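Local atomic coordinates of UDP-N-acetylglucosamine pyrophosphorylase (Entamoeba histolytica, PDB entry 3OC9), a protein that probably catalyses the formation of UDP-N-acetylglucosamine and diphosphate from UTP and N-acetylglucosamine 1-phosphate. Residues M71-L76 with F118-E123; C258-I263 with I310-V315; C127-M132 with K165-L170. One frame throughout, in Å; residues are numbered along the deposited sequence.

Interaction 1 (M71-L76 with F118-E123)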
ATOM      1  N   MET A  71      -6.928  -4.217 -10.928  1.00 21.96           N
ATOM      2  CA  MET A  71      -5.810  -5.097 -10.499  0.50 22.15           C
ATOM      3  C   MET A  71      -6.041  -5.661  -9.079  1.00 21.39           C
ATOM      4  O   MET A  71      -5.953  -6.888  -8.830  1.00 21.43           O
ATOM      5  CB  MET A  71      -4.464  -4.337 -10.488  0.50 22.71           C
ATOM      6  CG  MET A  71      -4.127  -3.442 -11.688  0.50 25.99           C
ATOM      7  SD  MET A  71      -2.839  -4.076 -12.770  0.50 31.51           S
ATOM      8  CE  MET A  71      -3.811  -5.188 -13.780  0.50 31.16           C
ATOM      9  N   THR A  72      -6.310  -4.747  -8.136  1.00 20.51           N
ATOM     10  CA  THR A  72      -6.602  -5.126  -6.737  1.00 20.15           C
ATOM     11  C   THR A  72      -7.823  -6.068  -6.632  1.00 19.96           C
ATOM     12  O   THR A  72      -7.768  -7.090  -5.937  1.00 20.41           O
ATOM     13  CB  THR A  72      -6.758  -3.863  -5.810  1.00 20.03           C
ATOM     14  OG1 THR A  72      -5.619  -3.000  -5.978  1.00 20.76           O
ATOM     15  CG2 THR A  72      -6.894  -4.267  -4.316  1.00 19.97           C
ATOM     16  N   SER A  73      -8.919  -5.750  -7.343  1.00 19.67           N
ATOM     17  CA  SER A  73     -10.101  -6.630  -7.355  1.00 20.14           C
ATOM     18  C   SER A  73      -9.753  -8.071  -7.785  1.00 20.63           C
ATOM     19  O   SER A  73     -10.201  -9.048  -7.158  1.00 21.27           O
ATOM     20  CB  SER A  73     -11.222  -6.053  -8.263  1.00 19.87           C
ATOM     21  OG  SER A  73     -11.633  -4.764  -7.777  1.00 20.24           O
ATOM     22  N   GLU A  74      -8.940  -8.191  -8.832  1.00 20.97           N
ATOM     23  CA  GLU A  74      -8.573  -9.506  -9.402  1.00 22.04           C
ATOM     24  C   GLU A  74      -7.663 -10.336  -8.466  1.00 21.34           C
ATOM     25  O   GLU A  74      -7.830 -11.568  -8.340  1.00 21.01           O
ATOM     26  CB  GLU A  74      -7.965  -9.330 -10.810  1.00 22.80           C
ATOM     27  CG  GLU A  74      -9.021  -8.903 -11.879  1.00 25.76           C
ATOM     28  CD  GLU A  74      -8.459  -8.733 -13.299  1.00 30.74           C
ATOM     29  OE1 GLU A  74      -7.224  -8.721 -13.480  1.00 33.57           O
ATOM     30  OE2 GLU A  74      -9.278  -8.568 -14.237  1.00 32.35           O
ATOM     31  N   ARG A  75      -6.730  -9.665  -7.783  1.00 20.61           N
ATOM     32  CA  ARG A  75      -5.907 -10.337  -6.774  1.00 20.82           C
ATOM     33  C   ARG A  75      -6.754 -10.868  -5.587  1.00 20.38           C
ATOM     34  O   ARG A  75      -6.524 -11.989  -5.126  1.00 20.75           O
ATOM     35  CB  ARG A  75      -4.741  -9.423  -6.327  1.00 20.55           C
ATOM     36  CG  ARG A  75      -3.782 -10.061  -5.301  1.00 23.82           C
ATOM     37  CD  ARG A  75      -2.333  -9.567  -5.480  1.00 26.19           C
ATOM     38  NE  ARG A  75      -1.663 -10.277  -6.552  1.00 29.79           N
ATOM     39  CZ  ARG A  75      -0.486  -9.951  -7.085  1.00 27.89           C
ATOM     40  NH1 ARG A  75      -0.012 -10.700  -8.065  1.00 29.06           N
ATOM     41  NH2 ARG A  75       0.222  -8.890  -6.667  1.00 28.19           N
ATOM     42  N   LEU A  76      -7.728 -10.086  -5.097  1.00 19.81           N
ATOM     43  CA  LEU A  76      -8.635 -10.578  -4.046  1.00 19.87           C
ATOM     44  C   LEU A  76      -9.449 -11.813  -4.509  1.00 20.89           C
ATOM     45  O   LEU A  76      -9.608 -12.782  -3.747  1.00 20.99           O
ATOM     46  CB  LEU A  76      -9.571  -9.457  -3.530  1.00 19.38           C
ATOM     47  CG  LEU A  76      -8.928  -8.260  -2.801  1.00 19.06           C
ATOM     48  CD1 LEU A  76     -10.021  -7.246  -2.356  1.00 20.17           C
ATOM     49  CD2 LEU A  76      -8.107  -8.715  -1.574  1.00 18.78           C
ATOM     50  N   PHE A 118     -16.093  -5.360 -10.844  1.00 25.22           N
ATOM     51  CA  PHE A 118     -15.058  -6.218 -11.442  1.00 25.41           C
ATOM     52  C   PHE A 118     -15.169  -7.698 -11.021  1.00 25.70           C
ATOM     53  O   PHE A 118     -14.175  -8.425 -11.010  1.00 25.53           O
ATOM     54  CB  PHE A 118     -13.623  -5.654 -11.191  1.00 25.44           C
ATOM     55  CG  PHE A 118     -13.425  -4.236 -11.697  1.00 25.41           C
ATOM     56  CD1 PHE A 118     -13.258  -3.987 -13.064  1.00 26.61           C
ATOM     57  CD2 PHE A 118     -13.423  -3.154 -10.810  1.00 25.68           C
ATOM     58  CE1 PHE A 118     -13.098  -2.683 -13.547  1.00 26.31           C
ATOM     59  CE2 PHE A 118     -13.264  -1.849 -11.279  1.00 28.00           C
ATOM     60  CZ  PHE A 118     -13.088  -1.617 -12.662  1.00 25.92           C
ATOM     61  N   GLY A 119     -16.386  -8.151 -10.713  1.00 25.73           N
ATOM     62  CA  GLY A 119     -16.598  -9.559 -10.321  1.00 25.49           C
ATOM     63  C   GLY A 119     -16.650  -9.849  -8.822  1.00 24.80           C
ATOM     64  O   GLY A 119     -16.952 -10.982  -8.424  1.00 24.71           O
ATOM     65  N   LEU A 120     -16.346  -8.842  -7.992  1.00 24.29           N
ATOM     66  CA  LEU A 120     -16.581  -8.915  -6.528  1.00 23.62           C
ATOM     67  C   LEU A 120     -18.076  -8.763  -6.190  1.00 25.11           C
ATOM     68  O   LEU A 120     -18.893  -8.474  -7.082  1.00 24.80           O
ATOM     69  CB  LEU A 120     -15.734  -7.862  -5.780  1.00 24.31           C
ATOM     70  CG  LEU A 120     -14.201  -8.035  -5.861  1.00 23.64           C
ATOM     71  CD1 LEU A 120     -13.444  -6.776  -5.377  1.00 24.80           C
ATOM     72  CD2 LEU A 120     -13.772  -9.276  -5.090  1.00 23.52           C
ATOM     73  N   SER A 121     -18.432  -9.006  -4.925  1.00 25.00           N
ATOM     74  CA  SER A 121     -19.802  -8.768  -4.432  1.00 26.45           C
ATOM     75  C   SER A 121     -19.983  -7.346  -3.898  1.00 26.69           C
ATOM     76  O   SER A 121     -19.090  -6.806  -3.234  1.00 25.69           O
ATOM     77  CB  SER A 121     -20.157  -9.783  -3.343  1.00 27.21           C
ATOM     78  OG  SER A 121     -21.387  -9.443  -2.690  1.00 27.91           O
ATOM     79  N   SER A 122     -21.154  -6.749  -4.142  1.00 27.41           N
ATOM     80  CA  SER A 122     -21.472  -5.438  -3.537  1.00 27.79           C
ATOM     81  C   SER A 122     -21.418  -5.443  -2.000  1.00 27.38           C
ATOM     82  O   SER A 122     -21.276  -4.387  -1.378  1.00 28.40           O
ATOM     83  CB  SER A 122     -22.846  -4.903  -4.013  1.00 29.00           C
ATOM     84  OG  SER A 122     -23.918  -5.669  -3.465  1.00 30.45           O
ATOM     85  N   GLU A 123     -21.515  -6.637  -1.409  1.00 26.54           N
ATOM     86  CA  GLU A 123     -21.549  -6.761   0.047  0.50 26.49           C
ATOM     87  C   GLU A 123     -20.169  -6.622   0.695  1.00 25.52           C
ATOM     88  O   GLU A 123     -20.081  -6.414   1.912  1.00 25.15           O
ATOM     89  CB  GLU A 123     -22.201  -8.085   0.458  0.50 27.22           C
ATOM     90  CG  GLU A 123     -23.574  -8.293  -0.178  0.50 29.30           C
ATOM     91  CD  GLU A 123     -24.404  -9.347   0.513  0.50 33.62           C
ATOM     92  OE1 GLU A 123     -23.868 -10.446   0.781  0.50 35.02           O
ATOM     93  OE2 GLU A 123     -25.603  -9.078   0.772  0.50 35.05           O
TER
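Ser73 is the pivot of this contact, with Phe118 and Leu120 both laid against its short side chain. Leu120 brings its CD1 methyl to both side-chain atoms of the serine. It lies 3.6 Å from Ser73 OG and 3.7 Å from Ser73 CB. The other branch is turned to the helix backbone, with Leu120 CD2 4.1 Å from Ser73 O. The same methyl comes within 4.5 Å of Leu76 CB, one helical turn further on, a much looser touch. Phe118 approaches through the root of its side chain, with its CB 3.8 Å from Ser73 CB. Its ring then runs past the serine, and Ser73 OG comes obliquely to Phe118 CD2. The hydroxyl does not bond across the contact. With OG anti to the carbonyl carbon (chi1 -60°), it turns back along its own helix and is hydrogen-bonded to Phe69 O. The loop therefore meets the serine by van der Waals packing against CB and OG.

The helix 68-87 lies in the connection between the parallel strands 36-41 and 95-100. The loop 118-123 belongs to the next connection, which returns from helix 105-114 to strand 125-134, parallel to 95-100. The contact thus joins two successive beta-alpha-beta crossovers of the mixed sheet, consistent with the Rossmann-like GT-A fold of this nucleotidyltransferase family. Trp96 of strand 95-100 touches Ser73 and Leu76, and so ties this part of the helix to the sheet. Leu77 adds to the apolar surroundings of Leu120. The Phe118 ring meets that of His115, with their planes about 20° apart.

Past Leu120 the loop runs away from helix 68-87. There Ser121 OG accepts from Glu123 N at 3.1 Å. The bond is fairly straight, at 163° at the hydrogen, and makes an ST turn. Ser121 N is also hydrogen-bonded to Gln124 OE1.

Interaction 2 (C258-I263 with I310-V315). Unlike the reference sequence in segment 310-315: Ile310 (reference Met).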
ATOM      1  N   CYS A 258      16.654  -0.927   7.970  1.00 19.23           N
ATOM      2  CA  CYS A 258      15.230  -1.316   7.799  1.00 19.75           C
ATOM      3  C   CYS A 258      14.402  -0.213   7.106  1.00 19.93           C
ATOM      4  O   CYS A 258      13.830   0.668   7.774  1.00 19.91           O
ATOM      5  CB  CYS A 258      14.615  -1.701   9.175  1.00 19.60           C
ATOM      6  SG  CYS A 258      15.279  -3.255   9.918  1.00 22.27           S
ATOM      7  N   GLY A 259      14.338  -0.252   5.769  1.00 19.20           N
ATOM      8  CA  GLY A 259      13.565   0.740   4.987  1.00 19.22           C
ATOM      9  C   GLY A 259      12.050   0.521   5.043  1.00 19.40           C
ATOM     10  O   GLY A 259      11.552  -0.484   4.530  1.00 19.14           O
ATOM     11  N   HIS A 260      11.306   1.489   5.605  1.00 18.14           N
ATOM     12  CA  HIS A 260       9.823   1.354   5.757  1.00 18.35           C
ATOM     13  C   HIS A 260       9.098   1.613   4.430  1.00 19.02           C
ATOM     14  O   HIS A 260       9.223   2.704   3.863  1.00 19.63           O
ATOM     15  CB  HIS A 260       9.306   2.341   6.846  1.00 18.01           C
ATOM     16  CG  HIS A 260       7.805   2.437   6.931  1.00 17.24           C
ATOM     17  ND1 HIS A 260       7.115   3.599   6.646  1.00 17.77           N
ATOM     18  CD2 HIS A 260       6.868   1.514   7.275  1.00 17.63           C
ATOM     19  CE1 HIS A 260       5.813   3.381   6.791  1.00 20.01           C
ATOM     20  NE2 HIS A 260       5.635   2.125   7.183  1.00 16.03           N
ATOM     21  N   ILE A 261       8.354   0.630   3.918  1.00 18.97           N
ATOM     22  CA  ILE A 261       7.740   0.791   2.572  1.00 21.20           C
ATOM     23  C   ILE A 261       6.191   0.793   2.550  1.00 20.20           C
ATOM     24  O   ILE A 261       5.573   0.666   1.479  1.00 20.85           O
ATOM     25  CB  ILE A 261       8.305  -0.200   1.492  1.00 22.98           C
ATOM     26  CG1 ILE A 261       8.440  -1.593   2.055  1.00 23.44           C
ATOM     27  CG2 ILE A 261       9.641   0.328   0.846  1.00 25.83           C
ATOM     28  CD1 ILE A 261       7.124  -2.305   2.166  1.00 23.59           C
ATOM     29  N   SER A 262       5.575   0.961   3.723  1.00 19.33           N
ATOM     30  CA  SER A 262       4.102   1.145   3.852  1.00 18.78           C
ATOM     31  C   SER A 262       3.242  -0.052   3.381  1.00 17.82           C
ATOM     32  O   SER A 262       2.244   0.130   2.666  1.00 16.27           O
ATOM     33  CB  SER A 262       3.588   2.443   3.163  1.00 20.37           C
ATOM     34  OG  SER A 262       4.133   3.626   3.733  1.00 24.82           O
ATOM     35  N   ILE A 263       3.628  -1.260   3.792  1.00 15.99           N
ATOM     36  CA  ILE A 263       2.741  -2.452   3.711  1.00 15.74           C
ATOM     37  C   ILE A 263       2.753  -3.059   5.134  1.00 15.56           C
ATOM     38  O   ILE A 263       3.727  -3.736   5.509  1.00 15.18           O
ATOM     39  CB  ILE A 263       3.189  -3.501   2.627  1.00 15.39           C
ATOM     40  CG1 ILE A 263       3.380  -2.852   1.240  1.00 15.77           C
ATOM     41  CG2 ILE A 263       2.149  -4.693   2.538  1.00 16.52           C
ATOM     42  CD1 ILE A 263       4.169  -3.738   0.221  1.00 18.25           C
ATOM     43  N   ILE A 310      -1.648  14.609  10.369  1.00 24.03           N
ATOM     44  CA  ILE A 310      -1.167  13.557  11.297  1.00 23.75           C
ATOM     45  C   ILE A 310      -0.737  12.337  10.452  1.00 23.11           C
ATOM     46  O   ILE A 310      -1.309  12.088   9.369  1.00 23.30           O
ATOM     47  CB  ILE A 310      -2.230  13.177  12.396  1.00 23.95           C
ATOM     48  CG1 ILE A 310      -3.614  12.940  11.768  1.00 24.30           C
ATOM     49  CG2 ILE A 310      -2.312  14.275  13.531  1.00 25.85           C
ATOM     50  CD1 ILE A 310      -4.719  12.411  12.725  1.00 22.70           C
ATOM     51  N   PHE A 311       0.278  11.591  10.929  1.00 22.68           N
ATOM     52  CA  PHE A 311       0.967  10.517  10.146  1.00 22.58           C
ATOM     53  C   PHE A 311       0.731   9.120  10.784  1.00 21.79           C
ATOM     54  O   PHE A 311       0.895   8.960  11.996  1.00 22.19           O
ATOM     55  CB  PHE A 311       2.498  10.773  10.104  1.00 22.39           C
ATOM     56  CG  PHE A 311       2.943  11.976   9.269  1.00 23.80           C
ATOM     57  CD1 PHE A 311       2.069  12.648   8.402  1.00 25.00           C
ATOM     58  CD2 PHE A 311       4.276  12.387   9.320  1.00 24.91           C
ATOM     59  CE1 PHE A 311       2.511  13.739   7.626  1.00 26.76           C
ATOM     60  CE2 PHE A 311       4.728  13.467   8.540  1.00 26.56           C
ATOM     61  CZ  PHE A 311       3.838  14.136   7.695  1.00 27.19           C
ATOM     62  N   PHE A 312       0.337   8.115   9.996  1.00 21.43           N
ATOM     63  CA  PHE A 312      -0.065   6.833  10.584  1.00 20.88           C
ATOM     64  C   PHE A 312       1.084   6.148  11.336  1.00 20.33           C
ATOM     65  O   PHE A 312       0.849   5.510  12.359  1.00 19.85           O
ATOM     66  CB  PHE A 312      -0.739   5.871   9.559  1.00 20.65           C
ATOM     67  CG  PHE A 312       0.229   5.174   8.639  1.00 21.00           C
ATOM     68  CD1 PHE A 312       1.020   4.109   9.096  1.00 20.25           C
ATOM     69  CD2 PHE A 312       0.348   5.580   7.310  1.00 23.00           C
ATOM     70  CE1 PHE A 312       1.957   3.473   8.242  1.00 22.54           C
ATOM     71  CE2 PHE A 312       1.265   4.951   6.446  1.00 24.83           C
ATOM     72  CZ  PHE A 312       2.068   3.897   6.914  1.00 22.75           C
ATOM     73  N   PHE A 313       2.314   6.323  10.854  1.00 20.39           N
ATOM     74  CA  PHE A 313       3.475   5.628  11.461  1.00 20.41           C
ATOM     75  C   PHE A 313       3.886   6.160  12.835  1.00 20.37           C
ATOM     76  O   PHE A 313       4.649   5.503  13.568  1.00 19.41           O
ATOM     77  CB  PHE A 313       4.668   5.486  10.474  1.00 20.82           C
ATOM     78  CG  PHE A 313       5.065   6.771   9.782  1.00 22.73           C
ATOM     79  CD1 PHE A 313       4.636   7.033   8.477  1.00 24.13           C
ATOM     80  CD2 PHE A 313       5.867   7.720  10.433  1.00 23.90           C
ATOM     81  CE1 PHE A 313       4.991   8.224   7.824  1.00 26.31           C
ATOM     82  CE2 PHE A 313       6.242   8.920   9.783  1.00 25.19           C
ATOM     83  CZ  PHE A 313       5.794   9.173   8.477  1.00 25.36           C
ATOM     84  N   ASP A 314       3.360   7.329  13.232  1.00 20.63           N
ATOM     85  CA  ASP A 314       3.567   7.787  14.618  1.00 20.95           C
ATOM     86  C   ASP A 314       2.829   6.932  15.663  1.00 21.27           C
ATOM     87  O   ASP A 314       3.040   7.127  16.864  1.00 21.65           O
ATOM     88  CB  ASP A 314       3.212   9.291  14.791  1.00 21.90           C
ATOM     89  CG  ASP A 314       4.245  10.229  14.143  1.00 24.70           C
ATOM     90  OD1 ASP A 314       5.468   9.914  14.145  1.00 24.61           O
ATOM     91  OD2 ASP A 314       3.839  11.309  13.630  1.00 24.95           O
ATOM     92  N   VAL A 315       1.998   5.979  15.206  1.00 20.53           N
ATOM     93  CA  VAL A 315       1.325   5.016  16.108  1.00 20.43           C
ATOM     94  C   VAL A 315       2.222   3.820  16.515  1.00 19.34           C
ATOM     95  O   VAL A 315       1.952   3.164  17.527  1.00 18.41           O
ATOM     96  CB  VAL A 315      -0.062   4.526  15.559  1.00 20.72           C
ATOM     97  CG1 VAL A 315       0.069   3.282  14.669  1.00 21.14           C
ATOM     98  CG2 VAL A 315      -1.027   4.254  16.730  1.00 22.75           C
TER
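His260 NE2 is hydrogen-bonded to Asn264 ND2, and at the edge of the same ring lies Phe312 CZ, 4.0 Å from NE2. The neighbouring His260 CE1 is nearer still, at 3.8 Å from Phe312 CZ. The two side chains come from opposite directions and meet rim to rim. Their planes stand at 61°, and neither ring lies over the other's face. Phe313 adds a third ring, with its CD1 4.2 Å from His260 CE1. This approach is oblique, and the three rings form an aromatic cluster. Phe313 CD1 also lies over the centre of one face of the Phe312 ring.

His260 lies on strand 258-261; CG anti to the backbone N (chi1 171°) sends the imidazole out toward the loop 310-315. The chain turns a corner at Ser262, and both 258-261 and the following strand 263-267 pair antiparallel with strand 209-215. A 3-10 segment that starts at Phe312 lies in the loop between strands 305-309 and 322-326, so the cluster sets this loop against the sheet corner. Ser262 OG lies near the plane of the Phe312 ring, 3.8 Å from its CZ. His157 meets Phe312 edge-to-face and is hydrogen-bonded to its backbone N through ND1. Phe161 touches Phe312.

Interaction 3 (C127-M132 with K165-L170). With EDO (1,2-ethanediol), chain C.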
ATOM      1  N   CYS A 127     -16.663   1.968   1.114  1.00 22.74           N
ATOM      2  CA  CYS A 127     -16.037   3.309   1.087  1.00 23.62           C
ATOM      3  C   CYS A 127     -16.433   4.110   2.339  1.00 23.37           C
ATOM      4  O   CYS A 127     -17.626   4.132   2.721  1.00 24.09           O
ATOM      5  CB  CYS A 127     -16.433   4.084  -0.199  1.00 23.50           C
ATOM      6  SG  CYS A 127     -15.840   3.406  -1.785  1.00 28.77           S
ATOM      7  N   PHE A 128     -15.447   4.728   3.001  1.00 23.12           N
ATOM      8  CA  PHE A 128     -15.686   5.570   4.220  1.00 22.92           C
ATOM      9  C   PHE A 128     -14.887   6.894   4.232  1.00 23.42           C
ATOM     10  O   PHE A 128     -13.755   6.933   3.756  1.00 22.17           O
ATOM     11  CB  PHE A 128     -15.425   4.772   5.513  1.00 23.45           C
ATOM     12  CG  PHE A 128     -13.967   4.395   5.738  1.00 22.33           C
ATOM     13  CD1 PHE A 128     -13.364   3.328   5.018  1.00 21.53           C
ATOM     14  CD2 PHE A 128     -13.196   5.086   6.678  1.00 22.90           C
ATOM     15  CE1 PHE A 128     -12.006   2.989   5.232  1.00 22.48           C
ATOM     16  CE2 PHE A 128     -11.848   4.752   6.905  1.00 25.21           C
ATOM     17  CZ  PHE A 128     -11.247   3.696   6.181  1.00 23.21           C
ATOM     18  N   PRO A 129     -15.468   7.992   4.788  1.00 24.32           N
ATOM     19  CA  PRO A 129     -14.723   9.268   4.731  1.00 24.66           C
ATOM     20  C   PRO A 129     -13.827   9.561   5.948  1.00 24.64           C
ATOM     21  O   PRO A 129     -14.183   9.205   7.076  1.00 24.98           O
ATOM     22  CB  PRO A 129     -15.844  10.321   4.623  1.00 25.77           C
ATOM     23  CG  PRO A 129     -17.016   9.691   5.381  1.00 25.44           C
ATOM     24  CD  PRO A 129     -16.898   8.193   5.118  1.00 24.98           C
ATOM     25  N   GLN A 130     -12.678  10.196   5.704  1.00 24.59           N
ATOM     26  CA  GLN A 130     -11.831  10.787   6.775  1.00 25.13           C
ATOM     27  C   GLN A 130     -12.126  12.294   6.902  1.00 25.72           C
ATOM     28  O   GLN A 130     -12.754  12.891   6.009  1.00 25.72           O
ATOM     29  CB  GLN A 130     -10.325  10.536   6.514  1.00 24.68           C
ATOM     30  CG  GLN A 130      -9.761  11.293   5.278  1.00 25.93           C
ATOM     31  CD  GLN A 130      -8.269  11.048   4.981  1.00 24.97           C
ATOM     32  OE1 GLN A 130      -7.902  10.639   3.861  1.00 25.62           O
ATOM     33  NE2 GLN A 130      -7.406  11.338   5.954  1.00 28.54           N
ATOM     34  N   GLY A 131     -11.685  12.902   8.004  1.00 26.44           N
ATOM     35  CA  GLY A 131     -11.837  14.357   8.218  1.00 26.71           C
ATOM     36  C   GLY A 131     -11.029  15.217   7.249  1.00 26.56           C
ATOM     37  O   GLY A 131     -10.013  14.770   6.719  1.00 26.45           O
ATOM     38  N   MET A 132     -11.501  16.444   7.010  1.00 27.28           N
ATOM     39  CA  MET A 132     -10.796  17.457   6.201  1.00 27.84           C
ATOM     40  C   MET A 132     -10.633  18.757   7.002  1.00 28.39           C
ATOM     41  O   MET A 132     -11.401  18.996   7.942  1.00 29.41           O
ATOM     42  CB  MET A 132     -11.560  17.738   4.899  1.00 28.57           C
ATOM     43  CG  MET A 132     -11.719  16.505   3.972  1.00 29.59           C
ATOM     44  SD  MET A 132     -12.526  16.915   2.404  1.00 36.92           S
ATOM     45  CE  MET A 132     -11.125  17.427   1.409  1.00 31.55           C
ATOM     46  N   LYS A 165     -13.074   3.899  13.693  1.00 24.60           N
ATOM     47  CA  LYS A 165     -13.989   3.880  14.853  1.00 26.22           C
ATOM     48  C   LYS A 165     -15.304   4.639  14.574  1.00 26.94           C
ATOM     49  O   LYS A 165     -16.409   4.093  14.783  1.00 27.65           O
ATOM     50  CB  LYS A 165     -13.303   4.419  16.122  1.00 26.14           C
ATOM     51  CG  LYS A 165     -14.217   4.352  17.367  1.00 28.93           C
ATOM     52  CD  LYS A 165     -13.562   4.945  18.621  1.00 32.17           C
ATOM     53  CE  LYS A 165     -14.613   5.136  19.730  1.00 35.51           C
ATOM     54  NZ  LYS A 165     -14.147   6.092  20.778  1.00 38.15           N
ATOM     55  N   ASP A 166     -15.176   5.878  14.088  1.00 27.42           N
ATOM     56  CA  ASP A 166     -16.315   6.795  13.872  1.00 28.70           C
ATOM     57  C   ASP A 166     -17.337   6.308  12.832  1.00 28.80           C
ATOM     58  O   ASP A 166     -18.532   6.601  12.953  1.00 29.62           O
ATOM     59  CB  ASP A 166     -15.801   8.194  13.479  1.00 28.97           C
ATOM     60  CG  ASP A 166     -15.154   8.952  14.641  1.00 31.13           C
ATOM     61  OD1 ASP A 166     -15.231   8.508  15.807  1.00 32.16           O
ATOM     62  OD2 ASP A 166     -14.544  10.014  14.366  1.00 33.66           O
ATOM     63  N   ASN A 167     -16.871   5.548  11.833  1.00 27.19           N
ATOM     64  CA  ASN A 167     -17.732   5.002  10.767  1.00 27.37           C
ATOM     65  C   ASN A 167     -18.298   3.586  11.053  1.00 26.61           C
ATOM     66  O   ASN A 167     -18.913   2.955  10.170  1.00 26.87           O
ATOM     67  CB  ASN A 167     -16.979   5.033   9.423  1.00 26.81           C
ATOM     68  CG  ASN A 167     -16.873   6.439   8.836  1.00 28.51           C
ATOM     69  OD1 ASN A 167     -17.835   6.947   8.238  1.00 30.23           O
ATOM     70  ND2 ASN A 167     -15.706   7.084   9.010  1.00 27.72           N
ATOM     71  N   GLY A 168     -18.061   3.091  12.274  1.00 26.26           N
ATOM     72  CA  GLY A 168     -18.563   1.785  12.729  1.00 26.32           C
ATOM     73  C   GLY A 168     -17.848   0.544  12.204  1.00 25.78           C
ATOM     74  O   GLY A 168     -18.359  -0.586  12.336  1.00 26.55           O
ATOM     75  N   ILE A 169     -16.682   0.748  11.592  1.00 24.08           N
ATOM     76  CA  ILE A 169     -15.937  -0.355  10.967  1.00 23.71           C
ATOM     77  C   ILE A 169     -15.305  -1.298  12.005  1.00 23.28           C
ATOM     78  O   ILE A 169     -15.247  -2.522  11.778  1.00 23.05           O
ATOM     79  CB  ILE A 169     -14.914   0.181   9.905  1.00 22.85           C
ATOM     80  CG1 ILE A 169     -15.696   0.771   8.711  1.00 24.34           C
ATOM     81  CG2 ILE A 169     -13.913  -0.944   9.459  1.00 22.23           C
ATOM     82  CD1 ILE A 169     -14.824   1.587   7.744  1.00 26.24           C
ATOM     83  N   LEU A 170     -14.846  -0.762  13.143  1.00 24.35           N
ATOM     84  CA  LEU A 170     -14.337  -1.647  14.203  1.00 24.38           C
ATOM     85  C   LEU A 170     -15.446  -2.553  14.785  1.00 25.60           C
ATOM     86  O   LEU A 170     -15.218  -3.748  15.033  1.00 25.37           O
ATOM     87  CB  LEU A 170     -13.568  -0.881  15.308  1.00 24.25           C
ATOM     88  CG  LEU A 170     -12.398   0.034  14.867  1.00 24.70           C
ATOM     89  CD1 LEU A 170     -11.704   0.649  16.083  1.00 23.66           C
ATOM     90  CD2 LEU A 170     -11.380  -0.723  14.010  1.00 25.52           C
TER
HETATM   91  C1  EDO C 403      -4.453  12.380   3.753  1.00 42.55           C
HETATM   92  O1  EDO C 403      -4.834  10.991   3.752  1.00 41.38           O
HETATM   93  C2  EDO C 403      -3.550  12.750   2.572  1.00 44.29           C
HETATM   94  O2  EDO C 403      -2.175  12.442   2.865  1.00 46.60           O
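Asn167 ND2 holds two backbone carbonyls, Pro129 O on the facing strand and Ala163 O in the last turn of helix 160-166, just before it. The bond to Pro129 O is 3.2 Å long and bent, at 139° at the hydrogen. The carbonyl oxygen also lies out of the amide plane by 25°. The amide oxygen lies against the proline, with Asn167 OD1 3.5 Å from Pro129 CD. Asn167 ND2 also comes to the edge of the Phe128 ring, 4.0 Å from CD2.

Ile169 takes a face of the same ring. Its CD1 methyl stands 3.8 Å from the Phe128 ring centroid in a CH-pi contact, set toward the CG and CD1 side. Phe97 of strand 95-100 and Leu164 of helix 160-166 touch both Phe128 and Ile169.

Gln130 turns to the other side and meets a 1,2-ethanediol, probably from the crystallisation liquor. The diol O1 donates to Gln130 OE1 at 3.1 Å, and Gln130 NE2 is hydrogen-bonded to Asn155 OD1.

Asn167 and Ile169 flank Gly168, the C-prime residue of a Schellman motif that ends helix 160-166 just before helix 169-176 begins, with Ile169 N bonded to Leu164 O and Gly168 N to Lys165 O.

In the fold
The three contacts are separate sites around one mixed sheet. Interactions 1 and 3 adjoin in sequence, since the loop 118-123 runs into strand 125-134, yet their centres are about 21 Å apart. Strand 95-100 serves both: Trp96 touches interaction 1 and Phe97 touches interaction 3. Interactions 2 and 3 have centres about 20 Å apart and nearest atoms about 7 Å apart. Helix 160-166 reaches both, through Phe161 and through Leu164. Asn155 also meets both, at Ile310 and at Gln130. Interactions 1 and 2 are the most distant, with centres about 27 Å apart. The ethanediol at Gln130 belongs to interaction 3.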